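Local structure of putative uncharacterized protein (Methanosarcina barkeri str. Fusaro, 3P43) at residues L54-V59 with E77-A82; G68-A73 with L146-A151; I102-T107 with K125-I130. The protein probably acts as a manganese-dependent DNA repair phosphoesterase of the LigD 3'-phosphoesterase superfamily, hydrolysing phosphate esters at DNA 3' ends. All blocks are in the same frame, centred on the assembly; numbering follows the deposited sequence.

Contact 1 (L54-V59 with E77-A82); sequences LKSWAV and EDHPLA
Leu-54 and His-79 form an antiparallel hydrogen-bonded pair. Leu-54 N donates to His-79 O at 2.9 Å. His-79 N returns a bond to Leu-54 O at 3.1 Å. Leu-54 O also accepts from Ser-56 OG at 3.0 Å. The two donors reach this oxygen from opposite faces of its carbonyl plane, with the hydroxyl well above that plane. Ser-56 OG has a further hydrogen bond to Arg-47.

Leu-54 CG lies anti to the carbonyl carbon (chi1 -69°), and from there its two methyls reach Leu-81 and Pro-80 O. The side chains of Leu-54 and Leu-81 cross at about a right angle. Leu-54 CD2 lies 3.6 Å from Leu-81 CD1. The other branch, CD1, rests against Pro-80 O at 3.4 Å. With an alanine here, both branches are gone; Leu-81 CD1 would probably lose its apolar mate and a gap would be likely to open beside Pro-80 O.

The pair belongs to an antiparallel beta hairpin, strands 53-59 and 70-80, in the beta barrel of this superfamily. The strand 70-80 is weakly bonded here and soon passes into a short 3-10 turn.

His-79 has CG anti to its carbonyl carbon (chi1 -75°). This turns the ring back along its own chain, where ND1 donates to Glu-77 O at 2.9 Å, near the ring plane. That somewhat bent bond helps to hold the rotation of the ring. The His-79 side chain lies about 6 Å from the manganese ion, which is held by His-37, His-43 and Asp-45. A phosphate ion, probably from the crystallisation liquor, lies about 5 Å from the same side chain. On the flank, one water accepts from Ser-56 N and donates to Asp-78 OD1.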
loop_
_atom_site.group_PDB
_atom_site.type_symbol
_atom_site.label_atom_id
_atom_site.label_comp_id
_atom_site.label_asym_id
_atom_site.label_seq_id
_atom_site.Cartn_x
_atom_site.Cartn_y
_atom_site.Cartn_z
ATOM N N LEU A 54 6.109 3.423 7.823
ATOM C CA LEU A 54 5.113 2.950 6.878
ATOM C C LEU A 54 5.797 2.334 5.666
ATOM O O LEU A 54 6.298 3.051 4.799
ATOM C CB LEU A 54 4.211 4.104 6.432
ATOM C CG LEU A 54 3.258 4.688 7.480
ATOM C CD1 LEU A 54 2.585 5.955 6.960
ATOM C CD2 LEU A 54 2.224 3.659 7.877
ATOM N N LYS A 55 5.832 1.007 5.605
ATOM C CA LYS A 55 6.370 0.327 4.429
ATOM C C LYS A 55 5.375 0.561 3.301
ATOM O O LYS A 55 4.168 0.405 3.499
ATOM C CB LYS A 55 6.552 -1.170 4.697
ATOM C CG LYS A 55 7.430 -1.889 3.671
ATOM C CD LYS A 55 7.557 -3.377 4.001
ATOM C CE LYS A 55 8.289 -4.137 2.903
ATOM N NZ LYS A 55 9.683 -3.649 2.713
ATOM N N SER A 56 5.871 0.934 2.122
ATOM C CA SER A 56 4.996 1.512 1.102
ATOM C C SER A 56 5.126 0.907 -0.291
ATOM O O SER A 56 6.217 0.507 -0.709
ATOM C CB SER A 56 5.219 3.026 1.020
ATOM O OG SER A 56 4.863 3.655 2.235
ATOM N N TRP A 57 4.000 0.862 -1.002
ATOM C CA TRP A 57 3.951 0.393 -2.385
ATOM C C TRP A 57 3.094 1.331 -3.220
ATOM O O TRP A 57 2.047 1.792 -2.760
ATOM C CB TRP A 57 3.338 -1.010 -2.479
ATOM C CG TRP A 57 4.147 -2.126 -1.868
ATOM C CD1 TRP A 57 4.973 -2.993 -2.522
ATOM C CD2 TRP A 57 4.175 -2.511 -0.487
ATOM N NE1 TRP A 57 5.520 -3.890 -1.634
ATOM C CE2 TRP A 57 5.044 -3.615 -0.377
ATOM C CE3 TRP A 57 3.543 -2.031 0.670
ATOM C CZ2 TRP A 57 5.311 -4.238 0.842
ATOM C CZ3 TRP A 57 3.809 -2.648 1.877
ATOM C CH2 TRP A 57 4.681 -3.743 1.954
ATOM N N ALA A 58 3.539 1.609 -4.444
ATOM C CA ALA A 58 2.715 2.305 -5.426
ATOM C C ALA A 58 1.927 1.287 -6.257
ATOM O O ALA A 58 2.505 0.392 -6.871
ATOM C CB ALA A 58 3.581 3.155 -6.329
ATOM N N VAL A 59 0.607 1.422 -6.251
ATOM C CA VAL A 59 -0.275 0.563 -7.029
ATOM C C VAL A 59 -0.970 1.412 -8.092
ATOM O O VAL A 59 -1.722 2.325 -7.756
ATOM C CB VAL A 59 -1.345 -0.089 -6.126
ATOM C CG1 VAL A 59 -2.099 -1.178 -6.879
ATOM C CG2 VAL A 59 -0.699 -0.655 -4.868
ATOM N N GLU A 77 9.870 4.112 -1.074
ATOM C CA GLU A 77 10.599 4.346 0.164
ATOM C C GLU A 77 9.668 4.405 1.371
ATOM O O GLU A 77 8.494 4.727 1.238
ATOM C CB GLU A 77 11.447 5.613 0.059
ATOM C CG GLU A 77 12.799 5.376 -0.601
ATOM C CD GLU A 77 13.058 6.308 -1.765
ATOM O OE1 GLU A 77 12.738 7.510 -1.649
ATOM O OE2 GLU A 77 13.589 5.840 -2.797
ATOM N N ASP A 78 10.200 4.065 2.544
ATOM C CA ASP A 78 9.469 4.206 3.797
ATOM C C ASP A 78 8.968 5.633 3.988
ATOM O O ASP A 78 9.637 6.597 3.614
ATOM C CB ASP A 78 10.373 3.853 4.978
ATOM C CG ASP A 78 10.787 2.403 4.981
ATOM O OD1 ASP A 78 10.212 1.626 4.189
ATOM O OD2 ASP A 78 11.688 2.044 5.772
ATOM N N HIS A 79 7.793 5.772 4.581
ATOM C CA HIS A 79 7.307 7.085 4.964
ATOM C C HIS A 79 7.178 7.108 6.466
ATOM O O HIS A 79 6.980 6.059 7.081
ATOM C CB HIS A 79 5.949 7.362 4.325
ATOM C CG HIS A 79 6.027 7.675 2.866
ATOM N ND1 HIS A 79 6.578 6.808 1.948
ATOM C CD2 HIS A 79 5.629 8.762 2.165
ATOM C CE1 HIS A 79 6.512 7.346 0.742
ATOM N NE2 HIS A 79 5.939 8.531 0.847
ATOM N N PRO A 80 7.286 8.302 7.070
ATOM C CA PRO A 80 7.062 8.407 8.510
ATOM C C PRO A 80 5.606 8.094 8.831
ATOM O O PRO A 80 4.716 8.330 8.016
ATOM C CB PRO A 80 7.388 9.874 8.811
ATOM C CG PRO A 80 7.194 10.582 7.512
ATOM C CD PRO A 80 7.597 9.605 6.456
ATOM N N LEU A 81 5.381 7.557 10.020
ATOM C CA LEU A 81 4.061 7.137 10.460
ATOM C C LEU A 81 3.023 8.254 10.353
ATOM O O LEU A 81 1.869 8.010 9.993
ATOM C CB LEU A 81 4.156 6.620 11.896
ATOM C CG LEU A 81 3.160 5.567 12.375
ATOM C CD1 LEU A 81 2.792 4.616 11.256
ATOM C CD2 LEU A 81 3.761 4.808 13.550
ATOM N N ALA A 82 3.442 9.481 10.647
ATOM C CA ALA A 82 2.531 10.625 10.652
ATOM C C ALA A 82 1.935 10.907 9.272
ATOM O O ALA A 82 0.948 11.635 9.143
ATOM C CB ALA A 82 3.234 11.855 11.193
HETATM O O HOH W 1 8.682 1.009 1.813
#

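Contact 2 (G68-A73 with L146-A151); sequences GTRRLA and LFFKKA
Arg-70 lays its guanidinium over a face of the Phe-148 ring. This is a cation-pi contact: Arg-70 CZ is 4.7 Å from the ring centroid and 21° off the ring normal. The two planes are tilted 50° apart, so the groups do not stack flat. NH1 is the nitrogen that comes nearest, 3.7 Å from Phe-148 CD1. Lower down, Arg-70 CD touches Phe-148 CB, and Arg-70 CB meets Leu-146 CD1 at 3.8 Å.

The torsions of both side chains bring them together. The Arg-70 chain folds at chi2. Phe-148 CG sits between the backbone N and the carbonyl carbon (chi1 61°), which places the ring under the guanidinium. Phe-148 CB also packs on Thr-69 O.

The backbone sets this register. Arg-71 and Phe-147 form an antiparallel hydrogen-bonded pair. Arg-71 N donates to Phe-147 O at 2.8 Å, and Phe-147 N donates to Arg-71 O. On the face of this pair, Ala-73 CB lies 3.9 Å from Phe-147 CB.

Beyond the pair the strands diverge and water fills in. One water accepts from Gly-68 N at 2.8 Å and donates to Lys-149 O. It also takes a weak bond from Arg-70 NH1 at the guanidinium edge. Another water accepts from Lys-149 N at 2.7 Å and lies close to Thr-69 O.

Further out, Arg-71 NE donates to Glu-62 O, and Lys-149 NZ donates to Lys-65 O. Phe-147 meets the ring of Phe-46 and packs on Val-59. In the curled antiparallel sheet of this beta-barrel protein, strand 145-149 lies between strands 70-80 and 130-135, and strand 53-59 borders strand 70-80 on its other side.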
loop_
_atom_site.group_PDB
_atom_site.type_symbol
_atom_site.label_atom_id
_atom_site.label_comp_id
_atom_site.label_asym_id
_atom_site.label_seq_id
_atom_site.Cartn_x
_atom_site.Cartn_y
_atom_site.Cartn_z
ATOM N N GLY A 68 -9.959 -12.289 -6.646
ATOM C CA GLY A 68 -10.069 -12.500 -8.080
ATOM C C GLY A 68 -9.212 -11.562 -8.909
ATOM O O GLY A 68 -8.771 -11.914 -10.001
ATOM N N THR A 69 -8.969 -10.365 -8.388
ATOM C CA THR A 69 -8.206 -9.351 -9.110
ATOM C C THR A 69 -6.777 -9.210 -8.578
ATOM O O THR A 69 -6.572 -9.058 -7.374
ATOM C CB THR A 69 -8.895 -7.978 -9.011
ATOM O OG1 THR A 69 -10.242 -8.086 -9.489
ATOM C CG2 THR A 69 -8.139 -6.937 -9.827
ATOM N N ARG A 70 -5.795 -9.252 -9.478
ATOM C CA ARG A 70 -4.393 -9.079 -9.095
ATOM C C ARG A 70 -3.901 -7.706 -9.530
ATOM O O ARG A 70 -4.157 -7.280 -10.654
ATOM C CB ARG A 70 -3.498 -10.147 -9.737
ATOM C CG ARG A 70 -4.115 -11.531 -9.893
ATOM C CD ARG A 70 -4.522 -12.127 -8.561
ATOM N NE ARG A 70 -4.730 -13.570 -8.658
ATOM C CZ ARG A 70 -5.518 -14.262 -7.843
ATOM N NH1 ARG A 70 -6.180 -13.639 -6.882
ATOM N NH2 ARG A 70 -5.650 -15.572 -7.995
ATOM N N ARG A 71 -3.193 -7.019 -8.637
ATOM C CA ARG A 71 -2.598 -5.724 -8.957
ATOM C C ARG A 71 -1.077 -5.761 -8.889
ATOM O O ARG A 71 -0.501 -6.554 -8.147
ATOM C CB ARG A 71 -3.111 -4.645 -7.997
ATOM C CG ARG A 71 -4.600 -4.404 -8.064
ATOM C CD ARG A 71 -4.972 -3.637 -9.313
ATOM N NE ARG A 71 -6.285 -3.018 -9.175
ATOM C CZ ARG A 71 -7.315 -3.261 -9.974
ATOM N NH1 ARG A 71 -7.182 -4.107 -10.987
ATOM N NH2 ARG A 71 -8.475 -2.651 -9.765
ATOM N N LEU A 72 -0.432 -4.896 -9.666
ATOM C CA LEU A 72 0.997 -4.648 -9.513
ATOM C C LEU A 72 1.222 -3.699 -8.338
ATOM O O LEU A 72 0.519 -2.698 -8.196
ATOM C CB LEU A 72 1.579 -4.024 -10.785
ATOM C CG LEU A 72 2.974 -3.407 -10.651
ATOM C CD1 LEU A 72 4.033 -4.484 -10.421
ATOM C CD2 LEU A 72 3.324 -2.554 -11.868
ATOM N N ALA A 73 2.189 -4.019 -7.489
ATOM C CA ALA A 73 2.564 -3.126 -6.397
ATOM C C ALA A 73 4.066 -2.914 -6.423
ATOM O O ALA A 73 4.831 -3.870 -6.342
ATOM C CB ALA A 73 2.125 -3.690 -5.065
ATOM N N LEU A 146 3.131 -8.872 -6.523
ATOM C CA LEU A 146 1.760 -9.227 -6.879
ATOM C C LEU A 146 0.855 -8.966 -5.677
ATOM O O LEU A 146 1.078 -9.509 -4.597
ATOM C CB LEU A 146 1.676 -10.700 -7.261
ATOM C CG LEU A 146 0.337 -11.121 -7.855
ATOM C CD1 LEU A 146 0.268 -10.610 -9.271
ATOM C CD2 LEU A 146 0.190 -12.630 -7.823
ATOM N N PHE A 147 -0.174 -8.147 -5.872
ATOM C CA PHE A 147 -1.016 -7.687 -4.774
ATOM C C PHE A 147 -2.470 -8.132 -4.969
ATOM O O PHE A 147 -3.082 -7.825 -5.985
ATOM C CB PHE A 147 -0.926 -6.158 -4.703
ATOM C CG PHE A 147 -1.721 -5.535 -3.589
ATOM C CD1 PHE A 147 -1.900 -6.191 -2.381
ATOM C CD2 PHE A 147 -2.258 -4.266 -3.740
ATOM C CE1 PHE A 147 -2.618 -5.603 -1.355
ATOM C CE2 PHE A 147 -2.981 -3.671 -2.719
ATOM C CZ PHE A 147 -3.162 -4.342 -1.524
ATOM N N PHE A 148 -3.028 -8.851 -4.000
ATOM C CA PHE A 148 -4.407 -9.314 -4.135
ATOM C C PHE A 148 -5.087 -9.659 -2.812
ATOM O O PHE A 148 -4.432 -9.878 -1.796
ATOM C CB PHE A 148 -4.485 -10.519 -5.090
ATOM C CG PHE A 148 -3.687 -11.714 -4.636
ATOM C CD1 PHE A 148 -4.282 -12.722 -3.899
ATOM C CD2 PHE A 148 -2.343 -11.831 -4.962
ATOM C CE1 PHE A 148 -3.552 -13.828 -3.486
ATOM C CE2 PHE A 148 -1.607 -12.934 -4.555
ATOM C CZ PHE A 148 -2.214 -13.933 -3.814
ATOM N N LYS A 149 -6.415 -9.714 -2.848
ATOM C CA LYS A 149 -7.204 -10.143 -1.704
ATOM C C LYS A 149 -7.404 -11.653 -1.768
ATOM O O LYS A 149 -7.791 -12.186 -2.803
ATOM C CB LYS A 149 -8.563 -9.443 -1.694
ATOM C CG LYS A 149 -9.427 -9.826 -0.502
ATOM C CD LYS A 149 -10.778 -9.142 -0.535
ATOM C CE LYS A 149 -11.656 -9.636 0.605
ATOM N NZ LYS A 149 -12.947 -8.908 0.642
ATOM N N LYS A 150 -7.136 -12.339 -0.660
ATOM C CA LYS A 150 -7.261 -13.797 -0.615
ATOM C C LYS A 150 -8.704 -14.247 -0.847
ATOM O O LYS A 150 -9.650 -13.644 -0.334
ATOM C CB LYS A 150 -6.726 -14.344 0.711
ATOM C CG LYS A 150 -5.651 -15.405 0.559
ATOM C CD LYS A 150 -4.979 -15.700 1.886
ATOM C CE LYS A 150 -3.896 -16.759 1.748
ATOM N NZ LYS A 150 -4.471 -18.099 1.451
ATOM N N ALA A 151 -8.859 -15.313 -1.623
ATOM C CA ALA A 151 -10.171 -15.828 -2.000
ATOM C C ALA A 151 -11.003 -16.194 -0.783
ATOM O O ALA A 151 -12.228 -16.092 -0.809
ATOM C CB ALA A 151 -10.025 -17.033 -2.928
HETATM O O HOH W 2 -7.954 -13.318 -5.034
HETATM O O HOH W 3 -7.958 -9.602 -5.114
#

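Contact 3 (I102-T107 with K125-I130); sequences IWDRGT and KELKGI
One carboxylate, that of Asp-104, takes the backbone N-H groups of three successive residues. Lys-125 N donates to OD1 of Asp-104 at 3.0 Å, on the syn lone pair. OD2 of Asp-104 accepts twice: from Leu-127 N at 3.0 Å and from Glu-126 N at 3.1 Å. Both donors come from the same face of the carboxylate plane. Leu-127 N is on the syn side, 33° out of plane, while Glu-126 N stands well above it. Asp-104 CG lies anti to the backbone N (chi1 -164°), and this carries the carboxylate across to the loop. A weak bond from Arg-105 N adds to OD1.

Trp-103 flanks this grip. Glu-126 CG sits over one face of the indole in a CH-pi contact, 4.0 Å from the centroid of the six-membered ring. Leu-127 CD2 instead meets the ring edge, 3.8 Å from Trp-103 CZ3. One water donates to both Trp-103 O (2.7 Å) and Glu-126 OE2.

Trp-103 and Asp-104 form a classic beta bulge opposite Val-34 in strand 31-38. The bulge probably helps two successive residues of strand 98-114 to face the loop between strands 117-123 and 130-135. Tyr-44 meets the Trp-103 ring edge-to-face.

Asp-104 is buried, and its hydrogen bonds across to the loop all come from peptide N-H groups. Within the two segments no lysine amine contacts it; Lys-128 NZ is 6.4 Å from OD2 of Asp-104. Three N-H dipoles converging on one carboxylate would probably stabilise its negative charge and lower its pKa, while the loop stays closely bound to the strand.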
loop_
_atom_site.group_PDB
_atom_site.type_symbol
_atom_site.label_atom_id
_atom_site.label_comp_id
_atom_site.label_asym_id
_atom_site.label_seq_id
_atom_site.Cartn_x
_atom_site.Cartn_y
_atom_site.Cartn_z
ATOM N N ILE A 102 -6.737 10.591 1.414
ATOM C CA ILE A 102 -6.911 9.321 2.100
ATOM C C ILE A 102 -8.060 8.579 1.445
ATOM O O ILE A 102 -9.206 9.019 1.522
ATOM C CB ILE A 102 -7.228 9.494 3.596
ATOM C CG1 ILE A 102 -6.177 10.370 4.280
ATOM C CG2 ILE A 102 -7.283 8.132 4.281
ATOM C CD1 ILE A 102 -4.903 9.643 4.594
ATOM N N TRP A 103 -7.741 7.463 0.792
ATOM C CA TRP A 103 -8.740 6.623 0.140
ATOM C C TRP A 103 -9.315 5.586 1.099
ATOM O O TRP A 103 -10.513 5.310 1.078
ATOM C CB TRP A 103 -8.129 5.929 -1.069
ATOM C CG TRP A 103 -9.096 5.109 -1.876
ATOM C CD1 TRP A 103 -9.981 5.570 -2.807
ATOM C CD2 TRP A 103 -9.244 3.680 -1.857
ATOM N NE1 TRP A 103 -10.680 4.524 -3.356
ATOM C CE2 TRP A 103 -10.246 3.353 -2.791
ATOM C CE3 TRP A 103 -8.635 2.650 -1.133
ATOM C CZ2 TRP A 103 -10.652 2.042 -3.018
ATOM C CZ3 TRP A 103 -9.037 1.346 -1.365
ATOM C CH2 TRP A 103 -10.034 1.054 -2.299
ATOM N N ASP A 104 -8.454 5.002 1.929
ATOM C CA ASP A 104 -8.907 4.123 3.000
ATOM C C ASP A 104 -7.922 4.185 4.160
ATOM O O ASP A 104 -6.776 4.606 4.002
ATOM C CB ASP A 104 -9.057 2.677 2.513
ATOM C CG ASP A 104 -9.888 1.817 3.464
ATOM O OD1 ASP A 104 -10.594 2.373 4.328
ATOM O OD2 ASP A 104 -9.843 0.578 3.343
ATOM N N ARG A 105 -8.373 3.758 5.329
ATOM C CA ARG A 105 -7.540 3.800 6.517
ATOM C C ARG A 105 -8.057 2.809 7.551
ATOM O O ARG A 105 -9.263 2.672 7.746
ATOM C CB ARG A 105 -7.524 5.218 7.097
ATOM C CG ARG A 105 -6.502 5.410 8.201
ATOM C CD ARG A 105 -6.822 6.610 9.068
ATOM N NE ARG A 105 -6.036 6.566 10.297
ATOM C CZ ARG A 105 -4.797 7.029 10.400
ATOM N NH1 ARG A 105 -4.213 7.584 9.348
ATOM N NH2 ARG A 105 -4.146 6.941 11.554
ATOM N N GLY A 106 -7.148 2.107 8.213
ATOM C CA GLY A 106 -7.577 1.150 9.206
ATOM C C GLY A 106 -6.430 0.560 9.988
ATOM O O GLY A 106 -5.338 1.120 10.041
ATOM N N THR A 107 -6.697 -0.585 10.598
ATOM C CA THR A 107 -5.679 -1.347 11.299
ATOM C C THR A 107 -5.570 -2.698 10.620
ATOM O O THR A 107 -6.388 -3.043 9.762
ATOM C CB THR A 107 -6.058 -1.572 12.762
ATOM O OG1 THR A 107 -7.351 -2.184 12.827
ATOM C CG2 THR A 107 -6.087 -0.238 13.523
ATOM N N LYS A 125 -12.451 0.420 5.600
ATOM C CA LYS A 125 -13.809 0.674 5.131
ATOM C C LYS A 125 -13.987 0.193 3.697
ATOM O O LYS A 125 -15.090 -0.141 3.277
ATOM C CB LYS A 125 -14.134 2.167 5.207
ATOM C CG LYS A 125 -14.149 2.733 6.611
ATOM C CD LYS A 125 -14.637 4.168 6.592
ATOM C CE LYS A 125 -14.817 4.718 7.997
ATOM N NZ LYS A 125 -15.322 6.120 7.966
ATOM N N GLU A 126 -12.894 0.183 2.944
ATOM C CA GLU A 126 -12.907 -0.335 1.585
ATOM C C GLU A 126 -12.289 -1.720 1.579
ATOM O O GLU A 126 -12.832 -2.658 0.998
ATOM C CB GLU A 126 -12.116 0.585 0.658
ATOM C CG GLU A 126 -12.547 2.037 0.704
ATOM C CD GLU A 126 -13.948 2.256 0.152
ATOM O OE1 GLU A 126 -14.745 1.295 0.119
ATOM O OE2 GLU A 126 -14.252 3.396 -0.251
ATOM N N LEU A 127 -11.149 -1.840 2.246
ATOM C CA LEU A 127 -10.407 -3.085 2.266
ATOM C C LEU A 127 -10.631 -3.817 3.580
ATOM O O LEU A 127 -10.260 -3.328 4.653
ATOM C CB LEU A 127 -8.912 -2.817 2.063
ATOM C CG LEU A 127 -8.514 -1.889 0.913
ATOM C CD1 LEU A 127 -7.008 -1.917 0.731
ATOM C CD2 LEU A 127 -9.220 -2.285 -0.381
ATOM N N LYS A 128 -11.241 -4.992 3.489
ATOM C CA LYS A 128 -11.399 -5.864 4.642
ATOM C C LYS A 128 -10.968 -7.283 4.297
ATOM O O LYS A 128 -11.187 -7.754 3.185
ATOM C CB LYS A 128 -12.851 -5.878 5.113
ATOM C CG LYS A 128 -13.423 -4.523 5.436
ATOM C CD LYS A 128 -14.903 -4.634 5.750
ATOM C CE LYS A 128 -15.507 -3.277 6.080
ATOM N NZ LYS A 128 -15.330 -2.331 4.947
ATOM N N GLY A 129 -10.362 -7.964 5.261
ATOM C CA GLY A 129 -9.997 -9.355 5.082
ATOM C C GLY A 129 -8.547 -9.549 4.693
ATOM O O GLY A 129 -7.743 -8.616 4.740
ATOM N N ILE A 130 -8.214 -10.768 4.286
ATOM C CA ILE A 130 -6.821 -11.123 4.071
ATOM C C ILE A 130 -6.307 -10.685 2.707
ATOM O O ILE A 130 -6.912 -10.970 1.680
ATOM C CB ILE A 130 -6.578 -12.628 4.285
ATOM C CG1 ILE A 130 -7.161 -13.069 5.633
ATOM C CG2 ILE A 130 -5.086 -12.940 4.221
ATOM C CD1 ILE A 130 -7.164 -14.568 5.834
HETATM O O HOH W 4 -12.524 5.615 -0.720
#

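Of the six segments, 54-59 comes first along the chain. Contact 1 closes the loop from it to 77-82, completing a hairpin. Segment 68-73 lies inside that loop, on the same strand 70-80, but its partner 146-151 comes near the C terminus. Contacts 1 and 2 therefore cross, and they touch where Val-59 and Trp-57 pack on 71-73. Contact 3 follows contact 1 in series and is nested inside the long loop that contact 2 closes. Contacts 2 and 3 meet through a probable hydrogen bond from Lys-150 N to Ile-130 O (2.7 Å). Together the contacts join the hairpin of strands 53-59 and 70-80 to strand 145-149 and hold the loop before strand 130-135 against strand 98-114.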